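Local coordinates for protein methyl-coenzyme M reductase subunit beta (Methanosarcina barkeri, PDB 1E6Y) that forms the beta subunit of methyl-coenzyme M reductase, which reduces methyl-coenzyme M with coenzyme B to methane and the mixed heterodisulfide in the last step of methanogenesis, at residues E[184-189]-E[220-225]; E[204-209]-E[424-429]; E[230-235]-E[295-300]; E[342-347]-E[383-388]. All coordinates share one frame; numbering follows the deposited sequence.

Contact 1: E[184-189]-E[220-225]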
loop_
_atom_site.group_PDB
_atom_site.type_symbol
_atom_site.label_atom_id
_atom_site.label_comp_id
_atom_site.label_asym_id
_atom_site.label_seq_id
_atom_site.Cartn_x
_atom_site.Cartn_y
_atom_site.Cartn_z
ATOM N N LEU E 184 -8.232 13.331 0.727
ATOM C CA LEU E 184 -7.841 14.452 -0.115
ATOM C C LEU E 184 -8.032 15.762 0.648
ATOM O O LEU E 184 -9.122 16.043 1.152
ATOM C CB LEU E 184 -8.681 14.442 -1.392
ATOM C CG LEU E 184 -8.767 13.075 -2.083
ATOM C CD1 LEU E 184 -9.753 13.136 -3.231
ATOM C CD2 LEU E 184 -7.390 12.649 -2.574
ATOM N N GLY E 185 -6.952 16.527 0.781
ATOM C CA GLY E 185 -6.979 17.738 1.586
ATOM C C GLY E 185 -6.522 17.512 3.020
ATOM O O GLY E 185 -6.737 18.362 3.885
ATOM N N PHE E 186 -5.802 16.415 3.249
ATOM C CA PHE E 186 -5.478 15.975 4.604
ATOM C C PHE E 186 -4.060 16.283 5.077
ATOM O O PHE E 186 -3.717 15.982 6.218
ATOM C CB PHE E 186 -5.733 14.470 4.744
ATOM C CG PHE E 186 -7.092 14.138 5.293
ATOM C CD1 PHE E 186 -8.230 14.299 4.508
ATOM C CD2 PHE E 186 -7.237 13.685 6.605
ATOM C CE1 PHE E 186 -9.497 14.014 5.022
ATOM C CE2 PHE E 186 -8.498 13.399 7.129
ATOM C CZ PHE E 186 -9.631 13.563 6.337
ATOM N N SER E 187 -3.250 16.910 4.229
ATOM C CA SER E 187 -1.840 17.130 4.556
ATOM C C SER E 187 -1.628 17.940 5.837
ATOM O O SER E 187 -0.808 17.573 6.678
ATOM C CB SER E 187 -1.124 17.810 3.392
ATOM O OG SER E 187 -1.038 16.945 2.273
ATOM N N LEU E 188 -2.400 19.013 6.002
ATOM C CA LEU E 188 -2.287 19.866 7.186
ATOM C C LEU E 188 -2.916 19.217 8.419
ATOM O O LEU E 188 -2.764 19.713 9.536
ATOM C CB LEU E 188 -2.932 21.234 6.926
ATOM C CG LEU E 188 -2.306 22.056 5.795
ATOM C CD1 LEU E 188 -3.108 23.325 5.553
ATOM C CD2 LEU E 188 -0.862 22.384 6.141
ATOM N N ARG E 189 -3.621 18.107 8.214
ATOM C CA ARG E 189 -4.149 17.333 9.336
ATOM C C ARG E 189 -3.170 16.298 9.834
ATOM O O ARG E 189 -3.325 15.786 10.947
ATOM C CB ARG E 189 -5.478 16.697 8.934
ATOM C CG ARG E 189 -6.486 17.715 8.412
ATOM C CD ARG E 189 -7.907 17.178 8.386
ATOM N NE ARG E 189 -8.391 16.996 9.765
ATOM C CZ ARG E 189 -9.572 16.383 9.977
ATOM N NH1 ARG E 189 -9.936 16.288 11.255
ATOM N NH2 ARG E 189 -10.283 15.934 8.964
ATOM N N PHE E 220 -10.914 23.076 5.276
ATOM C CA PHE E 220 -11.102 23.944 4.121
ATOM C C PHE E 220 -10.525 23.322 2.850
ATOM O O PHE E 220 -11.162 23.347 1.797
ATOM C CB PHE E 220 -10.470 25.316 4.370
ATOM C CG PHE E 220 -11.407 26.307 5.008
ATOM C CD1 PHE E 220 -11.837 26.135 6.319
ATOM C CD2 PHE E 220 -11.877 27.401 4.288
ATOM C CE1 PHE E 220 -12.723 27.036 6.905
ATOM C CE2 PHE E 220 -12.762 28.308 4.864
ATOM C CZ PHE E 220 -13.186 28.127 6.174
ATOM N N GLU E 221 -9.342 22.723 2.954
ATOM C CA GLU E 221 -8.722 22.090 1.792
ATOM C C GLU E 221 -9.445 20.796 1.400
ATOM O O GLU E 221 -9.409 20.388 0.237
ATOM C CB GLU E 221 -7.238 21.815 2.054
ATOM C CG GLU E 221 -6.448 21.547 0.775
ATOM C CD GLU E 221 -4.949 21.429 0.985
ATOM O OE1 GLU E 221 -4.487 21.417 2.148
ATOM O OE2 GLU E 221 -4.227 21.347 -0.028
ATOM N N MET E 222 -10.145 20.194 2.362
ATOM C CA MET E 222 -10.987 19.018 2.118
ATOM C C MET E 222 -12.289 19.375 1.402
ATOM O O MET E 222 -13.057 18.490 1.023
ATOM C CB MET E 222 -11.343 18.332 3.441
ATOM C CG MET E 222 -10.211 17.576 4.106
ATOM S SD MET E 222 -10.572 17.256 5.836
ATOM C CE MET E 222 -12.155 16.390 5.716
ATOM N N GLY E 223 -12.567 20.671 1.285
ATOM C CA GLY E 223 -13.833 21.113 0.725
ATOM C C GLY E 223 -14.979 20.911 1.697
ATOM O O GLY E 223 -16.132 20.770 1.284
ATOM N N GLY E 224 -14.659 20.889 2.990
ATOM C CA GLY E 224 -15.666 20.682 4.014
ATOM C C GLY E 224 -16.155 21.975 4.643
ATOM O O GLY E 224 -16.846 21.954 5.664
ATOM N N ALA E 225 -15.795 23.101 4.035
ATOM C CA ALA E 225 -16.257 24.406 4.495
ATOM C C ALA E 225 -16.774 25.214 3.312
ATOM O O ALA E 225 -16.439 26.387 3.144
ATOM C CB ALA E 225 -15.128 25.146 5.196
HETATM O O HOH W 1 -4.725 20.057 4.573
#
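The sulfur of Met222 meets an aromatic ring and a guanidinium group at once: SD lies 3.5 Å from Phe186 CE1 and 3.4 Å from Arg189 NH2. It approaches the phenyl ring obliquely, 4.1 Å from the centroid and 33° off the normal, while Arg189 CD covers one face of that ring near its rim. The terminal bend of Met222 (chi3 56°) carries CE along the CE1–CZ border of Phe186. Replacing Phe186 by an alanine would probably open a gap beside the thioether and leave the methionine tip free to turn. Arg189 is held from outside by a salt bridge to Glu215. Next to this cluster the backbones close up, with Gly185 CA 3.8 Å from Glu221 O; a CB here would clash, and the positive phi also favours glycine. One water joins the two segments, donating to Gly185 O (2.7 Å) and Glu221 OE1 (2.8 Å) and accepting from Leu188 N. Glu221 also takes the amides of Ala121 and Asp122 of the second beta subunit, so the contact borders the dimer interface. A Met-aromatic contact is thus set at a Schellman motif, where Gly223 turns the chain away from helix 204-221.

Contact 2: E[204-209]-E[424-429]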
loop_
_atom_site.group_PDB
_atom_site.type_symbol
_atom_site.label_atom_id
_atom_site.label_comp_id
_atom_site.label_asym_id
_atom_site.label_seq_id
_atom_site.Cartn_x
_atom_site.Cartn_y
_atom_site.Cartn_z
ATOM N N ALA E 204 -1.444 25.398 26.943
ATOM C CA ALA E 204 -2.645 24.653 26.574
ATOM C C ALA E 204 -3.498 25.340 25.505
ATOM O O ALA E 204 -3.763 24.758 24.451
ATOM C CB ALA E 204 -3.483 24.371 27.815
ATOM N N MET E 205 -3.886 26.589 25.748
ATOM C CA MET E 205 -4.794 27.273 24.833
ATOM C C MET E 205 -4.137 27.704 23.523
ATOM O O MET E 205 -4.801 27.781 22.492
ATOM C CB MET E 205 -5.443 28.482 25.504
ATOM C CG MET E 205 -6.623 29.016 24.705
ATOM S SD MET E 205 -7.456 30.396 25.480
ATOM C CE MET E 205 -7.830 29.673 27.104
ATOM N N ASN E 206 -2.835 27.975 23.557
ATOM C CA ASN E 206 -2.105 28.263 22.326
ATOM C C ASN E 206 -1.872 26.990 21.516
ATOM O O ASN E 206 -1.825 27.029 20.285
ATOM C CB ASN E 206 -0.772 28.953 22.636
ATOM C CG ASN E 206 -0.922 30.456 22.818
ATOM O OD1 ASN E 206 -1.837 31.069 22.265
ATOM N ND2 ASN E 206 -0.034 31.055 23.606
ATOM N N ALA E 207 -1.779 25.859 22.209
ATOM C CA ALA E 207 -1.696 24.555 21.553
ATOM C C ALA E 207 -2.998 24.234 20.822
ATOM O O ALA E 207 -2.982 23.849 19.651
ATOM C CB ALA E 207 -1.382 23.464 22.579
ATOM N N SER E 208 -4.127 24.432 21.496
ATOM C CA SER E 208 -5.419 24.190 20.865
ATOM C C SER E 208 -5.713 25.224 19.775
ATOM O O SER E 208 -6.306 24.892 18.746
ATOM C CB SER E 208 -6.542 24.167 21.912
ATOM O OG SER E 208 -6.552 25.338 22.707
ATOM N N ALA E 209 -5.183 26.435 19.936
ATOM C CA ALA E 209 -5.363 27.484 18.936
ATOM C C ALA E 209 -4.625 27.157 17.642
ATOM O O ALA E 209 -5.204 27.222 16.554
ATOM C CB ALA E 209 -4.890 28.819 19.484
ATOM N N GLU E 424 2.438 31.968 19.520
ATOM C CA GLU E 424 1.321 32.817 19.932
ATOM C C GLU E 424 0.328 33.059 18.800
ATOM O O GLU E 424 0.195 34.178 18.302
ATOM C CB GLU E 424 1.841 34.151 20.475
ATOM C CG GLU E 424 2.659 34.013 21.748
ATOM C CD GLU E 424 2.853 35.329 22.463
ATOM O OE1 GLU E 424 3.697 36.133 22.013
ATOM O OE2 GLU E 424 2.175 35.552 23.489
ATOM N N PRO E 425 -0.408 32.008 18.398
ATOM C CA PRO E 425 -1.208 32.032 17.169
ATOM C C PRO E 425 -2.450 32.916 17.250
ATOM O O PRO E 425 -2.881 33.464 16.238
ATOM C CB PRO E 425 -1.563 30.563 16.946
ATOM C CG PRO E 425 -1.538 29.970 18.312
ATOM C CD PRO E 425 -0.410 30.670 19.020
ATOM N N ILE E 426 -3.010 33.068 18.449
ATOM C CA ILE E 426 -4.176 33.929 18.640
ATOM C C ILE E 426 -3.786 35.395 18.460
ATOM O O ILE E 426 -4.467 36.148 17.762
ATOM C CB ILE E 426 -4.803 33.751 20.045
ATOM C CG1 ILE E 426 -5.108 32.275 20.308
ATOM C CG2 ILE E 426 -6.080 34.576 20.148
ATOM C CD1 ILE E 426 -5.682 31.998 21.687
ATOM N N LYS E 427 -2.674 35.783 19.080
ATOM C CA LYS E 427 -2.106 37.116 18.900
ATOM C C LYS E 427 -1.714 37.368 17.445
ATOM O O LYS E 427 -1.859 38.482 16.942
ATOM C CB LYS E 427 -0.885 37.295 19.802
ATOM C CG LYS E 427 -1.221 37.435 21.280
ATOM C CD LYS E 427 0.008 37.799 22.097
ATOM C CE LYS E 427 -0.331 37.910 23.576
ATOM N NZ LYS E 427 0.895 38.066 24.413
ATOM N N ALA E 428 -1.238 36.322 16.772
ATOM C CA ALA E 428 -0.904 36.395 15.350
ATOM C C ALA E 428 -2.142 36.713 14.514
ATOM O O ALA E 428 -2.122 37.617 13.676
ATOM C CB ALA E 428 -0.286 35.075 14.890
ATOM N N VAL E 429 -3.224 35.984 14.766
ATOM C CA VAL E 429 -4.463 36.159 14.018
ATOM C C VAL E 429 -5.119 37.511 14.304
ATOM O O VAL E 429 -5.675 38.136 13.401
ATOM C CB VAL E 429 -5.462 35.017 14.324
ATOM C CG1 VAL E 429 -6.811 35.310 13.693
ATOM C CG2 VAL E 429 -4.917 33.699 13.794
HETATM O O HOH W 2 -1.753 33.719 21.165
HETATM O O HOH W 3 -0.160 34.148 23.491
#
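Asn206 crosses the pyrrolidine ring of Pro425 obliquely and sends its amide on to two waters. Its CG stands anti to the carbonyl carbon (chi1 -84°), which swings the amide off helix 204-221 toward the start of helix 425-429. OD1 comes 3.6 Å from Pro425 CD and accepts from a water 2.9 Å away. That water in turn accepts from Lys427 N at 3.1 Å, so a first-turn amide of the short helix is satisfied by a water that the asparagine holds. The other arm, ND2, donates to a second water at 3.1 Å, which gives a proton to Glu424 OE2 at 2.7 Å. The segments' axes are inclined at 58°, 9.8 Å apart at closest: this is helix-helix packing in the mainly helical C-terminal domain of the MCR beta family, the first turn of helix 425-429 set against the opening turns of helix 204-221. Beside the polar arm, Ala209 CB presses 3.6 Å from Ile426 CG1 and also touches Pro425 CG. Ile426 turns CG1 beside its own backbone N (chi1 -54°) and runs straight on to CD1, which passes by Ala209 and comes loosely toward CG of Met205. Glu424, at the N-cap position, points its CB away from helix 204-221, and its OE2 is met on the syn side, tilted from the carboxylate plane, by Lys427 NZ at 3.0 Å, a salt bridge within the segment.

Contact 3: E[230-235]-E[295-300]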
loop_
_atom_site.group_PDB
_atom_site.type_symbol
_atom_site.label_atom_id
_atom_site.label_comp_id
_atom_site.label_asym_id
_atom_site.label_seq_id
_atom_site.Cartn_x
_atom_site.Cartn_y
_atom_site.Cartn_z
ATOM N N GLU E 230 -19.112 26.832 5.522
ATOM C CA GLU E 230 -18.061 27.783 5.860
ATOM C C GLU E 230 -18.368 28.509 7.166
ATOM O O GLU E 230 -17.532 28.518 8.070
ATOM C CB GLU E 230 -17.824 28.807 4.744
ATOM C CG GLU E 230 -16.708 29.788 5.110
ATOM C CD GLU E 230 -16.253 30.677 3.971
ATOM O OE1 GLU E 230 -17.101 31.150 3.188
ATOM O OE2 GLU E 230 -15.039 30.962 3.907
ATOM N N ARG E 231 -19.561 29.098 7.281
ATOM C CA ARG E 231 -19.955 29.707 8.561
ATOM C C ARG E 231 -19.848 28.686 9.693
ATOM O O ARG E 231 -19.343 28.963 10.769
ATOM C CB ARG E 231 -21.389 30.244 8.474
ATOM C CG ARG E 231 -21.946 30.747 9.809
ATOM C CD ARG E 231 -23.413 31.196 9.692
ATOM N NE ARG E 231 -23.762 31.860 10.956
ATOM C CZ ARG E 231 -24.548 31.387 11.920
ATOM N NH1 ARG E 231 -24.715 32.122 13.020
ATOM N NH2 ARG E 231 -25.171 30.217 11.823
ATOM N N HIS E 232 -20.309 27.468 9.416
ATOM C CA HIS E 232 -20.288 26.383 10.400
ATOM C C HIS E 232 -18.891 26.135 10.977
ATOM O O HIS E 232 -18.712 26.109 12.198
ATOM C CB HIS E 232 -20.819 25.097 9.761
ATOM C CG HIS E 232 -21.058 23.991 10.740
ATOM N ND1 HIS E 232 -20.096 23.053 11.056
ATOM C CD2 HIS E 232 -22.155 23.660 11.462
ATOM C CE1 HIS E 232 -20.592 22.193 11.926
ATOM N NE2 HIS E 232 -21.840 22.538 12.189
ATOM N N GLN E 233 -17.896 26.006 10.103
ATOM C CA GLN E 233 -16.534 25.718 10.545
ATOM C C GLN E 233 -15.851 26.927 11.182
ATOM O O GLN E 233 -15.097 26.786 12.143
ATOM C CB GLN E 233 -15.697 25.195 9.373
ATOM C CG GLN E 233 -16.171 23.845 8.837
ATOM C CD GLN E 233 -16.325 22.805 9.933
ATOM O OE1 GLN E 233 -17.436 22.380 10.247
ATOM N NE2 GLN E 233 -15.210 22.404 10.536
ATOM N N LEU E 234 -16.175 28.118 10.688
ATOM C CA LEU E 234 -15.545 29.342 11.175
ATOM C C LEU E 234 -16.058 29.770 12.548
ATOM O O LEU E 234 -15.312 30.353 13.330
ATOM C CB LEU E 234 -15.729 30.474 10.162
ATOM C CG LEU E 234 -14.917 30.309 8.874
ATOM C CD1 LEU E 234 -15.168 31.484 7.950
ATOM C CD2 LEU E 234 -13.439 30.200 9.208
ATOM N N LEU E 235 -17.313 29.450 12.856
ATOM C CA LEU E 235 -17.818 29.613 14.217
ATOM C C LEU E 235 -17.063 28.691 15.177
ATOM O O LEU E 235 -16.667 29.108 16.265
ATOM C CB LEU E 235 -19.320 29.317 14.272
ATOM C CG LEU E 235 -20.242 30.411 13.725
ATOM C CD1 LEU E 235 -21.651 29.865 13.590
ATOM C CD2 LEU E 235 -20.222 31.625 14.643
ATOM N N ASP E 295 -30.007 28.546 16.684
ATOM C CA ASP E 295 -28.959 28.691 15.677
ATOM C C ASP E 295 -28.094 27.445 15.780
ATOM O O ASP E 295 -27.351 27.279 16.744
ATOM C CB ASP E 295 -28.115 29.943 15.953
ATOM C CG ASP E 295 -27.152 30.278 14.812
ATOM O OD1 ASP E 295 -26.559 29.357 14.215
ATOM O OD2 ASP E 295 -26.936 31.480 14.555
ATOM N N VAL E 296 -28.244 26.544 14.815
ATOM C CA VAL E 296 -27.615 25.229 14.901
ATOM C C VAL E 296 -26.085 25.286 14.829
ATOM O O VAL E 296 -25.410 24.740 15.701
ATOM C CB VAL E 296 -28.172 24.261 13.820
ATOM C CG1 VAL E 296 -27.430 22.928 13.868
ATOM C CG2 VAL E 296 -29.667 24.039 14.042
ATOM N N PRO E 297 -25.519 26.024 13.851
ATOM C CA PRO E 297 -24.055 26.161 13.826
ATOM C C PRO E 297 -23.475 26.850 15.066
ATOM O O PRO E 297 -22.386 26.500 15.517
ATOM C CB PRO E 297 -23.796 26.965 12.550
ATOM C CG PRO E 297 -24.972 26.660 11.675
ATOM C CD PRO E 297 -26.133 26.581 12.633
ATOM N N LYS E 298 -24.217 27.793 15.642
ATOM C CA LYS E 298 -23.774 28.460 16.866
ATOM C C LYS E 298 -23.806 27.533 18.075
ATOM O O LYS E 298 -22.913 27.575 18.918
ATOM C CB LYS E 298 -24.631 29.690 17.149
ATOM C CG LYS E 298 -23.966 30.990 16.762
ATOM C CD LYS E 298 -24.483 32.125 17.616
ATOM C CE LYS E 298 -23.775 33.408 17.280
ATOM N NZ LYS E 298 -24.694 34.561 17.434
ATOM N N TRP E 299 -24.856 26.723 18.175
ATOM C CA TRP E 299 -24.938 25.716 19.227
ATOM C C TRP E 299 -23.765 24.747 19.113
ATOM O O TRP E 299 -23.143 24.392 20.113
ATOM C CB TRP E 299 -26.260 24.942 19.142
ATOM C CG TRP E 299 -26.263 23.699 19.986
ATOM C CD1 TRP E 299 -26.325 22.408 19.544
ATOM C CD2 TRP E 299 -26.086 23.629 21.406
ATOM N NE1 TRP E 299 -26.187 21.537 20.598
ATOM C CE2 TRP E 299 -26.041 22.259 21.755
ATOM C CE3 TRP E 299 -25.955 24.590 22.420
ATOM C CZ2 TRP E 299 -25.873 21.826 23.075
ATOM C CZ3 TRP E 299 -25.786 24.158 23.734
ATOM C CH2 TRP E 299 -25.747 22.786 24.047
ATOM N N ASN E 300 -23.470 24.327 17.886
ATOM C CA ASN E 300 -22.326 23.460 17.635
ATOM C C ASN E 300 -21.026 24.092 18.126
ATOM O O ASN E 300 -20.202 23.419 18.748
ATOM C CB ASN E 300 -22.217 23.140 16.142
ATOM C CG ASN E 300 -21.117 22.150 15.848
ATOM O OD1 ASN E 300 -21.223 20.976 16.198
ATOM N ND2 ASN E 300 -20.013 22.633 15.291
HETATM O O HOH W 4 -19.974 25.394 14.534
#
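Arg231 grips Asp295 end-on, NH1 to OD2 at 2.8 Å and NH2 to OD1 at 2.9 Å, each oxygen using its syn lone pair. The NH2 bond lies in the guanidinium plane and the NH1 bond tilts somewhat from it, the two flat groups being 31° apart. The arginine reaches across because its chain is extended from CG to NE. Leu235 CD1 sits 3.7 Å above the centre of the guanidinium, and Pro297 brings CB and CG against NH2. Further along, His232 sets CD2 3.8 Å from Pro297 CB. There a water bridges the backbones, donating to His232 O and, at 2.8 Å, to Pro297 O, and accepting from Asn300 ND2 (2.9 Å). The next shell fixes these groups. Asp295 OD1 also receives Lys298 N at 3.2 Å from above the carboxylate plane, and Arg231 NE forms a salt bridge with Asp2. With an alanine in place of Asp295, the guanidinium is likely to lose its mate across the contact and the helix its side-chain cap. His232 holds its ring by ND1 to Gln233 OE1, in the ring plane, and by NE2 to Tyr346 OH, while Asn300 OD1 takes the amide of Asp345. Pro246 of the gamma subunit packs on both His232 and Pro297. The result is a near-parallel helix pair, the segments' axes 25° apart and 8.7 Å at closest, with an aspartate N-cap doubling as the acid of an inter-helix salt bridge.

Contact 4: E[342-347]-E[383-388]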
loop_
_atom_site.group_PDB
_atom_site.type_symbol
_atom_site.label_atom_id
_atom_site.label_comp_id
_atom_site.label_asym_id
_atom_site.label_seq_id
_atom_site.Cartn_x
_atom_site.Cartn_y
_atom_site.Cartn_z
ATOM N N PRO E 342 -28.065 17.690 20.047
ATOM C CA PRO E 342 -26.875 16.953 19.605
ATOM C C PRO E 342 -25.575 17.565 20.118
ATOM O O PRO E 342 -25.458 18.786 20.250
ATOM C CB PRO E 342 -26.967 17.013 18.079
ATOM C CG PRO E 342 -27.733 18.262 17.816
ATOM C CD PRO E 342 -28.763 18.313 18.911
ATOM N N GLY E 343 -24.625 16.700 20.458
ATOM C CA GLY E 343 -23.319 17.155 20.893
ATOM C C GLY E 343 -22.526 17.752 19.747
ATOM O O GLY E 343 -23.014 17.837 18.614
ATOM N N CYS E 344 -21.290 18.150 20.035
ATOM C CA CYS E 344 -20.453 18.815 19.047
ATOM C C CYS E 344 -20.226 17.942 17.815
ATOM O O CYS E 344 -19.978 16.741 17.928
ATOM C CB CYS E 344 -19.107 19.201 19.655
ATOM S SG CYS E 344 -18.079 20.165 18.531
ATOM N N ASP E 345 -20.393 18.549 16.644
ATOM C CA ASP E 345 -20.263 17.864 15.361
ATOM C C ASP E 345 -21.317 16.763 15.214
ATOM O O ASP E 345 -21.127 15.799 14.470
ATOM C CB ASP E 345 -18.850 17.283 15.211
ATOM C CG ASP E 345 -18.309 17.395 13.791
ATOM O OD1 ASP E 345 -19.012 17.903 12.896
ATOM O OD2 ASP E 345 -17.167 16.959 13.568
ATOM N N TYR E 346 -22.424 16.922 15.941
ATOM C CA TYR E 346 -23.603 16.067 15.819
ATOM C C TYR E 346 -23.284 14.591 16.037
ATOM O O TYR E 346 -23.808 13.713 15.348
ATOM C CB TYR E 346 -24.278 16.299 14.461
ATOM C CG TYR E 346 -24.376 17.767 14.113
ATOM C CD1 TYR E 346 -25.029 18.655 14.969
ATOM C CD2 TYR E 346 -23.660 18.297 13.039
ATOM C CE1 TYR E 346 -24.950 20.027 14.778
ATOM C CE2 TYR E 346 -23.580 19.671 12.835
ATOM C CZ TYR E 346 -24.221 20.530 13.714
ATOM O OH TYR E 346 -24.101 21.892 13.559
ATOM N N GLY E 347 -22.471 14.332 17.058
ATOM C CA GLY E 347 -22.105 12.975 17.405
ATOM C C GLY E 347 -20.665 12.629 17.076
ATOM O O GLY E 347 -20.113 11.697 17.656
ATOM N N ARG E 383 -14.789 17.083 12.339
ATOM C CA ARG E 383 -14.316 18.158 11.455
ATOM C C ARG E 383 -13.491 19.206 12.167
ATOM O O ARG E 383 -13.810 20.416 12.166
ATOM C CB ARG E 383 -15.527 18.726 10.717
ATOM C CG ARG E 383 -16.205 17.720 9.797
ATOM C CD ARG E 383 -17.415 18.324 9.120
ATOM N NE ARG E 383 -18.505 18.425 10.129
ATOM C CZ ARG E 383 -19.688 18.885 9.744
ATOM N NH1 ARG E 383 -20.615 18.920 10.722
ATOM N NH2 ARG E 383 -20.000 19.307 8.535
ATOM N N GLY E 384 -12.402 18.746 12.777
ATOM C CA GLY E 384 -11.429 19.646 13.367
ATOM C C GLY E 384 -11.680 20.007 14.817
ATOM O O GLY E 384 -10.904 20.761 15.399
ATOM N N PHE E 385 -12.727 19.446 15.420
ATOM C CA PHE E 385 -13.147 19.868 16.758
ATOM C C PHE E 385 -12.589 18.996 17.882
ATOM O O PHE E 385 -12.781 19.301 19.061
ATOM C CB PHE E 385 -14.677 19.911 16.846
ATOM C CG PHE E 385 -15.322 20.804 15.821
ATOM C CD1 PHE E 385 -16.283 20.301 14.947
ATOM C CD2 PHE E 385 -14.937 22.138 15.699
ATOM C CE1 PHE E 385 -16.852 21.110 13.963
ATOM C CE2 PHE E 385 -15.500 22.957 14.715
ATOM C CZ PHE E 385 -16.458 22.441 13.846
ATOM N N ALA E 386 -11.866 17.937 17.521
ATOM C CA ALA E 386 -11.362 16.985 18.508
ATOM C C ALA E 386 -9.867 17.160 18.786
ATOM O O ALA E 386 -9.450 17.267 19.940
ATOM C CB ALA E 386 -11.651 15.556 18.048
ATOM N N ILE E 387 -9.069 17.213 17.724
ATOM C CA ILE E 387 -7.615 17.256 17.847
ATOM C C ILE E 387 -7.053 18.475 18.598
ATOM O O ILE E 387 -6.075 18.345 19.338
ATOM C CB ILE E 387 -6.951 17.120 16.447
ATOM C CG1 ILE E 387 -7.106 15.678 15.953
ATOM C CG2 ILE E 387 -5.469 17.501 16.497
ATOM C CD1 ILE E 387 -6.425 14.649 16.844
ATOM N N PRO E 388 -7.693 19.658 18.472
ATOM C CA PRO E 388 -7.245 20.795 19.286
ATOM C C PRO E 388 -7.277 20.529 20.794
ATOM O O PRO E 388 -6.370 20.940 21.520
ATOM C CB PRO E 388 -8.199 21.914 18.881
ATOM C CG PRO E 388 -8.526 21.593 17.468
ATOM C CD PRO E 388 -8.650 20.088 17.437
#
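This is a buried loop-to-loop contact built round a salt bridge between Asp345 and Arg383, joining the turn before helix 348-358 to the chain that leads into helix 387-395. Both Arg383 NE and NH1 bond to one oxygen, Asp345 OD1, each at 2.9 Å; NE meets the syn lone pair of OD1, and NH1 comes nearly end-on to the C-O bond. Guanidinium and carboxylate are almost coplanar, 6° apart, a bend at chi3 (-74°) having brought the guanidinium round. OD2 accepts Arg383 N at 2.7 Å and, from just before the segment, Ser382 OG, so donors on both oxygens fix the carboxylate's rotation. Phe385 brings CD1 3.7 Å from OD2, the acid lying at the ring edge with its plane nearly perpendicular. One ring face is covered by Arg383 O, 3.5 Å above its centre. Cys344 SG reaches Phe385 CB and stands 4.5 Å from the ring centroid, obliquely. Tyr346 offers its edge at CE2 to NH1, its hydroxyl being taken by His232. Alongside the Cys sulfur-aromatic contact, the arrangement is a buried ion pair closing the base of a chain excursion that carries coenzyme-pocket residues, among them Phe358, Tyr364 and His376.

How the contacts relate
From the N terminus, 184-189 opens contact 1 and 204-209 opens contact 2 before 220-225 closes the first, so these two cross, using opposite ends of helix 204-221. Contact 3 then closes the loop between helices 228-241 and 296-318, and contact 4 the one from 342-347 to 383-388. Both follow in series inside the long loop that contact 2 closes at 424-429. Contacts 3 and 4, centres about 11 Å apart, touch through polar side chains. Phe220 packs on Glu230 and Leu234, bringing contact 1 against contact 3, and Arg189 lies beside Gly384 of contact 4, while Ser208 against Pro388 joins contact 2 to contact 4.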